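Local atomic coordinates of CAMK/CAMK2 protein kinase (Salpingoeca rosetta, PDB entry 5IG1), a protein that probably transfers phosphate from ATP to serine and threonine residues of proteins under calcium/calmodulin control, this chain being its kinase domain. Residues 210-215 with 240-245. Numbering follows the deposited sequence.
Sequences ILLVGY and PEWDSV
With chi1 at 57°, CG of Tyr215 sits between the backbone N and the carbonyl carbon, and the phenol oxygen comes up to Glu241 and Trp242; Trp242, with CG beside its own backbone N (chi1 -74°), lays its indole across Val213 and Leu212 at the end of helix 198-213. The phenol oxygen is shared. Tyr215 OH donates to Glu241 OE1 at 2.6 Å, coming from above the carboxylate plane, and the carboxylate stands nearly perpendicular to the phenol ring. Trp242 NE1 in turn offers its hydrogen to Tyr215 OH, 3.1 Å away, in a weak, bent bond at the indole edge. Val213 touches both rings: its CG1 makes a CH-pi contact with the five-membered ring of Trp242, 3.5 Å from the centroid, and its CG2 lies over one face of the Tyr215 ring, toward the rim. Farther along the indole, Leu212 CD1 touches Trp242 CZ3 at 3.8 Å and also meets Val245 CG1, at 4.0 Å. These contacts join the loop before helix 247-256 to the C-terminal end of helix 198-213 in the helical C-terminal lobe of the kinase fold; Ile253 and Tyr209 also touch the indole. The example illustrates how one branched side chain can serve two aromatic rings while a hydroxyl, both donor and acceptor, links indole N-H to carboxylate. The carboxylate would be expected to polarise the phenol O-H, whereas the bent indole bond probably adds little.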
loop_
_atom_site.group_PDB
_atom_site.type_symbol
_atom_site.label_atom_id
_atom_site.label_comp_id
_atom_site.label_asym_id
_atom_site.label_seq_id
_atom_site.Cartn_x
_atom_site.Cartn_y
_atom_site.Cartn_z
ATOM N N ILE A 210 9.991 8.720 -1.824
ATOM C CA ILE A 210 10.676 7.711 -2.628
ATOM C C ILE A 210 10.367 7.925 -4.104
ATOM O O ILE A 210 11.274 8.029 -4.940
ATOM C CB ILE A 210 10.287 6.298 -2.162
ATOM C CG1 ILE A 210 10.506 6.177 -0.655
ATOM C CG2 ILE A 210 11.126 5.268 -2.883
ATOM C CD1 ILE A 210 9.907 4.926 -0.049
ATOM N N LEU A 211 9.077 8.067 -4.426
ATOM C CA LEU A 211 8.636 8.281 -5.798
ATOM C C LEU A 211 9.396 9.404 -6.481
ATOM O O LEU A 211 9.528 9.388 -7.707
ATOM C CB LEU A 211 7.131 8.589 -5.822
ATOM C CG LEU A 211 6.154 7.427 -5.618
ATOM C CD1 LEU A 211 4.702 7.891 -5.712
ATOM C CD2 LEU A 211 6.424 6.354 -6.650
ATOM N N LEU A 212 9.916 10.369 -5.723
ATOM C CA LEU A 212 10.620 11.481 -6.340
ATOM C C LEU A 212 12.116 11.234 -6.480
ATOM O O LEU A 212 12.699 11.649 -7.491
ATOM C CB LEU A 212 10.382 12.758 -5.535
ATOM C CG LEU A 212 8.906 13.150 -5.449
ATOM C CD1 LEU A 212 8.718 14.502 -4.797
ATOM C CD2 LEU A 212 8.285 13.124 -6.837
ATOM N N VAL A 213 12.751 10.559 -5.521
ATOM C CA VAL A 213 14.210 10.459 -5.518
ATOM C C VAL A 213 14.726 9.035 -5.447
ATOM O O VAL A 213 15.926 8.822 -5.706
ATOM C CB VAL A 213 14.842 11.299 -4.376
ATOM C CG1 VAL A 213 14.677 12.806 -4.636
ATOM C CG2 VAL A 213 14.262 10.903 -3.014
ATOM N N GLY A 214 13.932 8.032 -5.073
ATOM C CA GLY A 214 14.397 6.669 -5.122
ATOM C C GLY A 214 14.973 6.127 -3.839
ATOM O O GLY A 214 15.431 4.982 -3.835
ATOM N N TYR A 215 14.966 6.898 -2.755
ATOM C CA TYR A 215 15.458 6.442 -1.464
ATOM C C TYR A 215 14.530 6.982 -0.386
ATOM O O TYR A 215 13.879 8.010 -0.596
ATOM C CB TYR A 215 16.899 6.901 -1.198
ATOM C CG TYR A 215 17.107 8.392 -1.266
ATOM C CD1 TYR A 215 16.938 9.185 -0.141
ATOM C CD2 TYR A 215 17.510 9.005 -2.442
ATOM C CE1 TYR A 215 17.142 10.548 -0.190
ATOM C CE2 TYR A 215 17.717 10.372 -2.497
ATOM C CZ TYR A 215 17.531 11.135 -1.368
ATOM O OH TYR A 215 17.737 12.490 -1.424
ATOM N N PRO A 240 22.216 16.827 -4.900
ATOM C CA PRO A 240 21.556 17.583 -5.966
ATOM C C PRO A 240 20.201 17.021 -6.386
ATOM O O PRO A 240 19.521 17.657 -7.191
ATOM C CB PRO A 240 22.545 17.453 -7.117
ATOM C CG PRO A 240 23.060 16.066 -6.956
ATOM C CD PRO A 240 23.131 15.816 -5.460
ATOM N N GLU A 241 19.829 15.847 -5.865
ATOM C CA GLU A 241 18.618 15.179 -6.334
ATOM C C GLU A 241 17.401 16.081 -6.192
ATOM O O GLU A 241 16.584 16.191 -7.116
ATOM C CB GLU A 241 18.402 13.872 -5.567
ATOM C CG GLU A 241 19.659 13.024 -5.397
ATOM C CD GLU A 241 20.218 13.093 -3.988
ATOM O OE1 GLU A 241 19.452 13.446 -3.066
ATOM O OE2 GLU A 241 21.418 12.796 -3.804
ATOM N N TRP A 242 17.269 16.744 -5.049
ATOM C CA TRP A 242 16.085 17.533 -4.745
ATOM C C TRP A 242 16.118 18.933 -5.336
ATOM O O TRP A 242 15.094 19.622 -5.304
ATOM C CB TRP A 242 15.903 17.630 -3.234
ATOM C CG TRP A 242 15.412 16.368 -2.652
ATOM C CD1 TRP A 242 16.155 15.385 -2.071
ATOM C CD2 TRP A 242 14.055 15.929 -2.608
ATOM N NE1 TRP A 242 15.338 14.362 -1.652
ATOM C CE2 TRP A 242 14.043 14.675 -1.968
ATOM C CE3 TRP A 242 12.846 16.483 -3.033
ATOM C CZ2 TRP A 242 12.872 13.963 -1.754
ATOM C CZ3 TRP A 242 11.687 15.778 -2.816
ATOM C CH2 TRP A 242 11.706 14.531 -2.183
ATOM N N ASP A 243 17.259 19.371 -5.872
ATOM C CA ASP A 243 17.319 20.698 -6.472
ATOM C C ASP A 243 16.460 20.789 -7.723
ATOM O O ASP A 243 15.982 21.877 -8.062
ATOM C CB ASP A 243 18.764 21.055 -6.790
ATOM C CG ASP A 243 19.642 21.013 -5.566
ATOM O OD1 ASP A 243 19.098 21.136 -4.450
ATOM O OD2 ASP A 243 20.872 20.868 -5.717
ATOM N N SER A 244 16.238 19.668 -8.409
ATOM C CA SER A 244 15.394 19.637 -9.594
ATOM C C SER A 244 13.975 19.178 -9.285
ATOM O O SER A 244 13.251 18.772 -10.199
ATOM C CB SER A 244 16.018 18.744 -10.668
ATOM O OG SER A 244 16.292 17.453 -10.161
ATOM N N VAL A 245 13.564 19.225 -8.018
ATOM C CA VAL A 245 12.198 18.893 -7.624
ATOM C C VAL A 245 11.433 20.188 -7.399
ATOM O O VAL A 245 11.991 21.173 -6.899
ATOM C CB VAL A 245 12.166 18.001 -6.367
ATOM C CG1 VAL A 245 10.740 17.850 -5.843
ATOM C CG2 VAL A 245 12.730 16.637 -6.679
#